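PDB 6X1J: probable intron-encoded endonuclease 1, which cleaves DNA at its recognition sequence in the homing of an intron of the mitochondrial 21S rRNA gene. Local coordinates for residues K26-L32 / F107-F112; K9-L13 / D79-S84; I35-I41 / Y135-S140. One frame throughout, in Å; residues are numbered along the deposited sequence.

Contact 1 (K26-L32 / F107-F112); sequences KKQWTTL and FEHKAF. With nucleotides of chain C.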
# COMPACT_ATOMS: atom_id res chain seq x y z
N LYS A 26 -16.66 -14.36 -9.95
CA LYS A 26 -15.26 -14.58 -9.46
C LYS A 26 -14.42 -15.46 -10.39
O LYS A 26 -13.22 -15.17 -10.53
CB LYS A 26 -15.26 -15.21 -8.08
CG LYS A 26 -15.75 -14.23 -7.04
CD LYS A 26 -15.73 -14.80 -5.67
CE LYS A 26 -16.40 -13.84 -4.74
NZ LYS A 26 -16.22 -14.23 -3.34
N LYS A 27 -15.01 -16.49 -11.00
CA LYS A 27 -14.25 -17.44 -11.87
C LYS A 27 -13.80 -16.72 -13.15
O LYS A 27 -13.03 -17.31 -13.94
CB LYS A 27 -15.10 -18.65 -12.27
CG LYS A 27 -15.99 -19.26 -11.20
CD LYS A 27 -16.59 -20.58 -11.68
CE LYS A 27 -17.77 -21.05 -10.85
NZ LYS A 27 -17.45 -21.02 -9.40
N GLN A 28 -14.26 -15.49 -13.38
CA GLN A 28 -13.81 -14.68 -14.55
C GLN A 28 -12.36 -14.22 -14.29
O GLN A 28 -11.74 -13.64 -15.23
CB GLN A 28 -14.79 -13.54 -14.83
CG GLN A 28 -16.02 -13.95 -15.64
CD GLN A 28 -17.25 -13.09 -15.45
OE1 GLN A 28 -18.31 -13.36 -16.01
NE2 GLN A 28 -17.15 -12.07 -14.62
N TRP A 29 -11.84 -14.45 -13.07
CA TRP A 29 -10.47 -14.06 -12.63
C TRP A 29 -9.87 -15.14 -11.72
O TRP A 29 -10.54 -15.53 -10.74
CB TRP A 29 -10.51 -12.70 -11.89
CG TRP A 29 -10.74 -11.60 -12.87
CD1 TRP A 29 -9.85 -11.09 -13.78
CD2 TRP A 29 -12.01 -10.99 -13.14
NE1 TRP A 29 -10.47 -10.16 -14.56
CE2 TRP A 29 -11.80 -10.09 -14.21
CE3 TRP A 29 -13.27 -11.11 -12.57
CZ2 TRP A 29 -12.82 -9.29 -14.72
CZ3 TRP A 29 -14.29 -10.33 -13.07
CH2 TRP A 29 -14.07 -9.45 -14.14
N THR A 30 -8.60 -15.46 -11.96
CA THR A 30 -7.81 -16.47 -11.20
C THR A 30 -6.57 -15.82 -10.55
O THR A 30 -6.42 -15.99 -9.36
CB THR A 30 -7.52 -17.68 -12.11
OG1 THR A 30 -6.72 -17.27 -13.21
CG2 THR A 30 -8.76 -18.31 -12.71
N THR A 31 -5.71 -15.08 -11.27
CA THR A 31 -4.47 -14.48 -10.69
C THR A 31 -4.43 -12.94 -10.84
O THR A 31 -5.00 -12.40 -11.82
CB THR A 31 -3.22 -15.17 -11.27
OG1 THR A 31 -3.20 -14.92 -12.67
CG2 THR A 31 -3.21 -16.67 -11.06
N LEU A 32 -3.76 -12.22 -9.93
CA LEU A 32 -3.56 -10.75 -10.10
C LEU A 32 -2.70 -10.55 -11.34
O LEU A 32 -1.89 -11.41 -11.63
CB LEU A 32 -2.90 -10.13 -8.86
CG LEU A 32 -3.74 -10.24 -7.58
CD1 LEU A 32 -3.02 -9.61 -6.39
CD2 LEU A 32 -5.13 -9.64 -7.77
N PHE A 107 -13.98 -8.12 -2.43
CA PHE A 107 -14.51 -9.40 -1.89
C PHE A 107 -13.32 -10.35 -1.62
O PHE A 107 -12.24 -10.12 -2.15
CB PHE A 107 -15.58 -9.99 -2.82
CG PHE A 107 -15.25 -10.06 -4.29
CD1 PHE A 107 -14.21 -10.84 -4.74
CD2 PHE A 107 -16.04 -9.42 -5.23
CE1 PHE A 107 -13.90 -10.92 -6.08
CE2 PHE A 107 -15.76 -9.51 -6.58
CZ PHE A 107 -14.68 -10.25 -7.00
N GLU A 108 -13.55 -11.43 -0.87
CA GLU A 108 -12.61 -12.59 -0.77
C GLU A 108 -12.35 -13.15 -2.17
O GLU A 108 -13.28 -13.22 -2.97
CB GLU A 108 -13.18 -13.68 0.13
CG GLU A 108 -13.44 -13.18 1.53
CD GLU A 108 -14.11 -14.21 2.42
OE1 GLU A 108 -14.18 -15.40 1.97
OE2 GLU A 108 -14.56 -13.83 3.53
N HIS A 109 -11.12 -13.53 -2.46
CA HIS A 109 -10.74 -14.16 -3.75
C HIS A 109 -9.34 -14.74 -3.60
O HIS A 109 -8.44 -14.03 -3.11
CB HIS A 109 -10.81 -13.19 -4.92
CG HIS A 109 -10.84 -13.86 -6.25
ND1 HIS A 109 -9.74 -14.52 -6.76
CD2 HIS A 109 -11.80 -13.94 -7.20
CE1 HIS A 109 -10.02 -14.95 -7.98
NE2 HIS A 109 -11.27 -14.61 -8.28
N LYS A 110 -9.21 -15.98 -4.08
CA LYS A 110 -8.00 -16.83 -4.14
C LYS A 110 -6.82 -16.06 -4.75
O LYS A 110 -5.71 -16.33 -4.36
CB LYS A 110 -8.37 -18.06 -4.99
CG LYS A 110 -7.29 -19.13 -5.14
CD LYS A 110 -7.72 -20.28 -6.05
CE LYS A 110 -7.31 -21.64 -5.51
NZ LYS A 110 -8.06 -21.99 -4.28
N ALA A 111 -7.05 -15.15 -5.69
CA ALA A 111 -5.99 -14.35 -6.35
C ALA A 111 -5.15 -13.57 -5.30
O ALA A 111 -3.97 -13.41 -5.57
CB ALA A 111 -6.60 -13.43 -7.40
N PHE A 112 -5.70 -13.25 -4.12
CA PHE A 112 -5.04 -12.47 -3.05
C PHE A 112 -4.25 -13.39 -2.09
O PHE A 112 -3.47 -12.86 -1.26
CB PHE A 112 -6.05 -11.60 -2.29
CG PHE A 112 -6.75 -10.54 -3.13
CD1 PHE A 112 -6.03 -9.55 -3.78
CD2 PHE A 112 -8.13 -10.54 -3.28
CE1 PHE A 112 -6.68 -8.60 -4.58
CE2 PHE A 112 -8.77 -9.60 -4.08
CZ PHE A 112 -8.04 -8.65 -4.75
P DA C 7 -17.68 -12.02 -0.38
OP1 DA C 7 -17.89 -12.83 -1.61
OP2 DA C 7 -16.29 -11.93 0.23
O5' DA C 7 -18.27 -10.57 -0.64
C5' DA C 7 -19.37 -10.34 -1.55
C4' DA C 7 -20.20 -9.19 -1.03
O4' DA C 7 -20.70 -9.53 0.28
C3' DA C 7 -19.45 -7.86 -0.86
O3' DA C 7 -20.20 -6.81 -1.51
C2' DA C 7 -19.20 -7.79 0.64
C1' DA C 7 -20.37 -8.55 1.25
N9 DA C 7 -20.03 -9.27 2.48
C8 DA C 7 -18.94 -10.09 2.65
N7 DA C 7 -18.87 -10.62 3.84
C5 DA C 7 -19.99 -10.14 4.50
C6 DA C 7 -20.49 -10.36 5.79
N6 DA C 7 -19.89 -11.14 6.69
N1 DA C 7 -21.63 -9.73 6.15
C2 DA C 7 -22.23 -8.95 5.24
N3 DA C 7 -21.87 -8.68 3.98
C4 DA C 7 -20.72 -9.32 3.67
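The carbonyl oxygen of K26 is held from opposite faces of its plane, by W29 N, which closes a type I beta turn, and by H109 NE2, which donates to K26 O over 3.0 Å at an N-H...O angle of 163°. The imidazole presents its edge to this oxygen. H109 ND1, the other ring nitrogen, accepts A111 N at 3.0 Å, also in the ring plane, so both nitrogens are used, which should hold the ring's rotation; this agrees with a neutral ring protonated on NE2. In the N-terminal half of this LAGLIDADG endonuclease, the histidine thus ties the link from helix 20-26 to helix 34-45 onto the link from strand 98-105 to helix 113-119. With its chain extended beyond CG, K26 runs antiparallel to the side chain of F107 and lays CE over one face of that ring, a CH-pi contact of 4.0 Å to the centroid. Its ammonium end then bridges protein and DNA: K26 NZ donates to E108 O at 3.1 Å and to OP1 of DA7 of chain C at 2.8 Å. E108 N binds the other phosphate oxygen, OP2 of the same nucleotide, at 3.0 Å. At the far end of the contact, L32 crosses F112 at about a right angle, with L32 CD2 3.7 Å from F112 CE1 and a looser touch on A111 CB.

Contact 2 (K9-L13 / D79-S84); sequences KKDLL and DEYVIS. With nucleotides of chain C.
K9 drives its ammonium group into the turn formed by residues 79-82, where three acceptors grip it. K9 NZ donates to D79 O at 2.9 Å and to V82 O at 3.0 Å, and forms a salt bridge with D79 OD1 at 3.0 Å. V82 O points almost straight at the nitrogen, with a C=O...N angle of 160°, whereas D79 O is met from above its plane; V82 N approaches that oxygen from the opposite face and closes the turn. K9 gets there by leaving the backbone with CG anti to N and then turning about the CG-CD bond (chi3 76°), which also lays CD and CE alongside V82 O. The D79 carboxylate probably balances the charge drawn in among these carbonyls. Nearby, Y25 of helix 20-26 packs on K9 and bonds E80 O through its hydroxyl.

Toward L13 the fit is much looser. L12 CB comes no closer than 4.2 Å to I83 CD1, and I83 CG2 lies a similar distance from L13 CA. The exposed L13 brings CD1 only to 3.9 Å from S84 OG. This side faces the DNA: S84 OG donates to OP1 of DC8 of chain C, though the 2.5 Å between S84 OG and DC8 OP1 is unusually short and its exact length doubtful. K9 thus bonds the carbonyls at the 3-10 turn and S84 meets a backbone phosphate, in the loop between helix 68-77 and strand 87-92 of this LAGLIDADG endonuclease, on the side that faces the DNA.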
# COMPACT_ATOMS: atom_id res chain seq x y z
N LYS A 9 -20.19 -6.69 -13.47
CA LYS A 9 -20.07 -6.40 -12.01
C LYS A 9 -21.22 -5.49 -11.56
O LYS A 9 -21.62 -5.58 -10.38
CB LYS A 9 -18.71 -5.75 -11.73
CG LYS A 9 -18.40 -5.45 -10.27
CD LYS A 9 -17.08 -4.72 -10.10
CE LYS A 9 -17.17 -3.26 -10.47
NZ LYS A 9 -15.84 -2.61 -10.41
N LYS A 10 -21.66 -4.60 -12.47
CA LYS A 10 -22.87 -3.73 -12.36
C LYS A 10 -24.00 -4.49 -11.64
O LYS A 10 -24.59 -3.93 -10.70
CB LYS A 10 -23.35 -3.34 -13.76
CG LYS A 10 -23.15 -1.88 -14.18
CD LYS A 10 -24.46 -1.08 -14.21
CE LYS A 10 -24.56 0.00 -13.15
NZ LYS A 10 -24.00 1.29 -13.64
N ASP A 11 -24.25 -5.73 -12.08
CA ASP A 11 -25.40 -6.59 -11.68
C ASP A 11 -25.21 -7.10 -10.24
O ASP A 11 -26.23 -7.41 -9.58
CB ASP A 11 -25.57 -7.74 -12.68
CG ASP A 11 -25.82 -7.30 -14.12
OD1 ASP A 11 -26.49 -6.27 -14.32
OD2 ASP A 11 -25.33 -7.99 -15.04
N LEU A 12 -23.98 -7.17 -9.73
CA LEU A 12 -23.71 -7.73 -8.38
C LEU A 12 -24.11 -6.71 -7.31
O LEU A 12 -24.29 -7.11 -6.13
CB LEU A 12 -22.23 -8.12 -8.27
CG LEU A 12 -21.83 -9.43 -8.94
CD1 LEU A 12 -22.41 -9.57 -10.34
CD2 LEU A 12 -20.31 -9.55 -8.98
N LEU A 13 -24.26 -5.44 -7.69
CA LEU A 13 -24.45 -4.32 -6.73
C LEU A 13 -25.73 -4.49 -5.90
O LEU A 13 -26.84 -4.32 -6.47
CB LEU A 13 -24.46 -3.00 -7.53
CG LEU A 13 -24.66 -1.73 -6.70
CD1 LEU A 13 -23.70 -1.67 -5.51
CD2 LEU A 13 -24.51 -0.50 -7.58
N ASP A 79 -10.21 -2.91 -9.89
CA ASP A 79 -11.64 -2.64 -10.27
C ASP A 79 -12.51 -3.92 -10.16
O ASP A 79 -13.50 -3.93 -9.34
CB ASP A 79 -11.69 -2.04 -11.67
CG ASP A 79 -13.04 -1.40 -11.92
OD1 ASP A 79 -13.55 -0.72 -10.98
OD2 ASP A 79 -13.60 -1.66 -13.01
N GLU A 80 -12.12 -4.99 -10.86
CA GLU A 80 -12.82 -6.31 -10.88
C GLU A 80 -13.26 -6.74 -9.48
O GLU A 80 -14.26 -7.44 -9.40
CB GLU A 80 -11.90 -7.50 -11.17
CG GLU A 80 -11.09 -7.43 -12.44
CD GLU A 80 -9.81 -6.64 -12.39
OE1 GLU A 80 -8.73 -7.25 -12.38
OE2 GLU A 80 -9.91 -5.43 -12.41
N TYR A 81 -12.44 -6.52 -8.46
CA TYR A 81 -12.53 -7.23 -7.15
C TYR A 81 -13.38 -6.41 -6.19
O TYR A 81 -13.61 -6.91 -5.05
CB TYR A 81 -11.14 -7.53 -6.56
CG TYR A 81 -10.29 -8.45 -7.40
CD1 TYR A 81 -10.43 -9.83 -7.32
CD2 TYR A 81 -9.36 -7.95 -8.30
CE1 TYR A 81 -9.67 -10.68 -8.10
CE2 TYR A 81 -8.62 -8.79 -9.12
CZ TYR A 81 -8.78 -10.16 -9.01
OH TYR A 81 -8.06 -11.02 -9.80
N VAL A 82 -13.78 -5.20 -6.61
CA VAL A 82 -14.46 -4.15 -5.78
C VAL A 82 -15.84 -3.83 -6.37
O VAL A 82 -15.90 -3.19 -7.46
CB VAL A 82 -13.64 -2.85 -5.69
CG1 VAL A 82 -14.31 -1.88 -4.71
CG2 VAL A 82 -12.19 -3.10 -5.30
N ILE A 83 -16.89 -4.24 -5.66
CA ILE A 83 -18.30 -4.22 -6.16
C ILE A 83 -18.86 -2.80 -5.96
O ILE A 83 -19.45 -2.27 -6.89
CB ILE A 83 -19.13 -5.30 -5.42
CG1 ILE A 83 -18.80 -6.70 -5.94
CG2 ILE A 83 -20.62 -5.02 -5.46
CD1 ILE A 83 -19.46 -7.80 -5.15
N SER A 84 -18.67 -2.24 -4.76
CA SER A 84 -19.27 -0.96 -4.27
C SER A 84 -18.22 0.14 -4.29
O SER A 84 -17.03 -0.08 -4.01
CB SER A 84 -19.86 -1.09 -2.88
OG SER A 84 -20.91 -2.06 -2.84
P DC C 8 -19.87 -5.25 -1.29
OP1 DC C 8 -20.53 -4.49 -2.38
OP2 DC C 8 -18.42 -5.08 -1.09
O5' DC C 8 -20.42 -4.98 0.18
C5' DC C 8 -21.75 -4.59 0.30
C4' DC C 8 -22.06 -4.32 1.75
O4' DC C 8 -21.52 -5.35 2.61
C3' DC C 8 -21.51 -2.99 2.29
O3' DC C 8 -22.54 -2.26 2.94
C2' DC C 8 -20.47 -3.40 3.31
C1' DC C 8 -21.04 -4.71 3.78
N1 DC C 8 -20.09 -5.61 4.44
C2 DC C 8 -20.35 -6.02 5.75
O2 DC C 8 -21.37 -5.59 6.32
N3 DC C 8 -19.48 -6.84 6.37
C4 DC C 8 -18.38 -7.25 5.73
N4 DC C 8 -17.56 -8.07 6.37
C5 DC C 8 -18.10 -6.86 4.39
C6 DC C 8 -18.97 -6.04 3.79

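Contact 3 (I35-I41 / Y135-S140); sequences IQEETLI and YITERS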
# COMPACT_ATOMS: atom_id res chain seq x y z
N ILE A 35 0.61 -5.73 -12.91
CA ILE A 35 0.40 -4.36 -12.36
C ILE A 35 -0.21 -4.46 -10.98
O ILE A 35 0.27 -3.78 -10.04
CB ILE A 35 -0.45 -3.50 -13.29
CG1 ILE A 35 0.34 -3.12 -14.55
CG2 ILE A 35 -0.96 -2.29 -12.53
CD1 ILE A 35 -0.44 -2.30 -15.55
N GLN A 36 -1.24 -5.27 -10.84
CA GLN A 36 -1.97 -5.38 -9.55
C GLN A 36 -1.03 -5.95 -8.50
O GLN A 36 -1.09 -5.51 -7.34
CB GLN A 36 -3.19 -6.27 -9.73
CG GLN A 36 -4.27 -5.56 -10.52
CD GLN A 36 -5.35 -6.46 -11.06
OE1 GLN A 36 -5.18 -7.67 -11.26
NE2 GLN A 36 -6.51 -5.86 -11.26
N GLU A 37 -0.19 -6.91 -8.90
CA GLU A 37 0.63 -7.66 -7.93
C GLU A 37 1.62 -6.64 -7.36
O GLU A 37 1.73 -6.60 -6.14
CB GLU A 37 1.31 -8.86 -8.60
CG GLU A 37 2.13 -9.70 -7.63
CD GLU A 37 3.16 -10.60 -8.31
OE1 GLU A 37 2.81 -11.21 -9.33
OE2 GLU A 37 4.31 -10.69 -7.80
N GLU A 38 2.29 -5.91 -8.25
CA GLU A 38 3.40 -4.96 -7.91
C GLU A 38 2.81 -3.78 -7.15
O GLU A 38 3.40 -3.38 -6.15
CB GLU A 38 4.22 -4.53 -9.13
CG GLU A 38 4.94 -5.70 -9.78
CD GLU A 38 5.68 -5.38 -11.07
OE1 GLU A 38 5.94 -4.19 -11.35
OE2 GLU A 38 6.01 -6.34 -11.79
N THR A 39 1.65 -3.27 -7.58
CA THR A 39 0.93 -2.24 -6.80
C THR A 39 0.72 -2.77 -5.37
O THR A 39 0.99 -2.06 -4.38
CB THR A 39 -0.40 -1.87 -7.48
OG1 THR A 39 -0.15 -1.34 -8.78
CG2 THR A 39 -1.14 -0.87 -6.64
N LEU A 40 0.21 -3.98 -5.26
CA LEU A 40 -0.35 -4.51 -4.00
C LEU A 40 0.84 -4.79 -3.06
O LEU A 40 0.69 -4.66 -1.82
CB LEU A 40 -1.13 -5.79 -4.29
CG LEU A 40 -1.64 -6.54 -3.06
CD1 LEU A 40 -2.36 -5.62 -2.10
CD2 LEU A 40 -2.55 -7.69 -3.42
N ILE A 41 1.98 -5.13 -3.60
CA ILE A 41 3.19 -5.35 -2.73
C ILE A 41 3.50 -4.03 -2.03
O ILE A 41 3.78 -4.04 -0.80
CB ILE A 41 4.37 -5.91 -3.55
CG1 ILE A 41 4.12 -7.38 -3.87
CG2 ILE A 41 5.70 -5.67 -2.85
CD1 ILE A 41 4.79 -7.81 -5.16
N TYR A 135 10.45 -9.46 -5.55
CA TYR A 135 9.05 -8.94 -5.67
C TYR A 135 8.97 -7.42 -5.80
O TYR A 135 8.11 -7.00 -6.59
CB TYR A 135 8.16 -9.37 -4.49
CG TYR A 135 8.00 -10.87 -4.41
CD1 TYR A 135 7.03 -11.54 -5.15
CD2 TYR A 135 8.87 -11.63 -3.63
CE1 TYR A 135 6.92 -12.92 -5.10
CE2 TYR A 135 8.77 -13.01 -3.58
CZ TYR A 135 7.79 -13.66 -4.30
OH TYR A 135 7.71 -15.02 -4.21
N ILE A 136 9.74 -6.63 -5.03
CA ILE A 136 9.59 -5.14 -5.04
C ILE A 136 10.12 -4.57 -6.35
O ILE A 136 11.28 -4.72 -6.63
CB ILE A 136 10.25 -4.53 -3.81
CG1 ILE A 136 9.51 -4.90 -2.53
CG2 ILE A 136 10.35 -3.02 -4.00
CD1 ILE A 136 9.99 -4.21 -1.28
N THR A 137 9.27 -3.93 -7.16
CA THR A 137 9.71 -3.13 -8.33
C THR A 137 9.56 -1.62 -7.99
O THR A 137 9.08 -1.26 -6.91
CB THR A 137 8.93 -3.58 -9.59
OG1 THR A 137 7.59 -3.08 -9.49
CG2 THR A 137 8.92 -5.09 -9.75
N GLU A 138 9.98 -0.76 -8.89
CA GLU A 138 9.76 0.71 -8.75
C GLU A 138 8.26 1.02 -8.63
O GLU A 138 7.95 1.89 -7.78
CB GLU A 138 10.33 1.48 -9.94
CG GLU A 138 11.83 1.32 -10.12
CD GLU A 138 12.20 0.21 -11.08
OE1 GLU A 138 11.34 -0.71 -11.31
OE2 GLU A 138 13.35 0.26 -11.56
N ARG A 139 7.36 0.28 -9.32
CA ARG A 139 5.91 0.48 -9.16
C ARG A 139 5.58 0.24 -7.68
O ARG A 139 4.92 1.12 -7.08
CB ARG A 139 5.10 -0.34 -10.17
CG ARG A 139 3.59 -0.10 -10.12
CD ARG A 139 2.79 -1.00 -11.07
NE ARG A 139 3.02 -0.70 -12.48
CZ ARG A 139 2.30 0.15 -13.20
NH1 ARG A 139 1.29 0.82 -12.65
NH2 ARG A 139 2.62 0.36 -14.47
N SER A 140 6.04 -0.88 -7.09
CA SER A 140 5.81 -1.23 -5.66
C SER A 140 6.35 -0.09 -4.78
O SER A 140 5.64 0.33 -3.82
CB SER A 140 6.46 -2.57 -5.21
OG SER A 140 6.23 -3.64 -6.12
O HOH W 1 4.23 -2.94 -13.43
O HOH W 2 -0.53 0.58 -10.62
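I35 covers one face of the R139 guanidinium: I35 CG1 sits over its centre, 4.0 Å above the plane, while CG2 covers the NH1 branch. R139 reaches this place by folding at chi3 (-68°), which carries CD past T39 OG1. The guanidinium is also linked through water: one molecule joins R139 NE to E38 OE1, another joins R139 NH1 to T39 OG1.

E38 and T137 cross at about a right angle. T137 OG1 donates to E38 OE1 over 2.7 Å, coming from well above the carboxylate plane, and its methyl CG2 rests against the same carboxylate. T137 is the N-cap of helix 138-148, and S140 supplies one half of a capping box, its OG accepting T137 N at 3.2 Å. S140 OG also donates to E38 O at 2.8 Å, so one hydroxyl binds both helices. An alanine in place of E38 is likely to leave the T137 hydroxyl free to turn, the water on R139 NE without its anchor and K34 without its salt-bridge mate.

Farther along, I41 meets Y135 almost perpendicularly, I41 CD1 at 3.8 Å from Y135 CB, and its other branch, CG2, packs on I136 CG1. E37 OE2 lies at the edge of the Y135 ring, in its plane.

The contact joins the first two-thirds of helix 34-45 to the start of helix 138-148, the two LAGLIDADG helices, which lead toward the metal-binding D47, D147 and D148. The E38 charge is paired with K34 and would probably be further stabilised by the start of helix 138-148 and, through water, by R139.

Contacts 1 and 2 lie side by side, centres about 13 Å apart, and are stitched together by F107 N and Y81 O at 2.9 Å, a probable hydrogen bond, with the Y81 ring meeting F112 and H109 edge-to-face. Together they hold consecutive phosphates of chain C, those of DA7 and DC8. Contact 3 stands farther off, its centre about 17 Å from that of contact 1 and 23 Å from that of contact 2. Helix 34-45 joins it to both: L40 CD2 packs on L32 CD1 at 3.6 Å, and Q36 NE2 probably bonds E80 OE1 at 2.8 Å. In contact 3 the I41 side chain is about 12 Å from a bound potassium ion, and the nearest atom about 10 Å from the DNA.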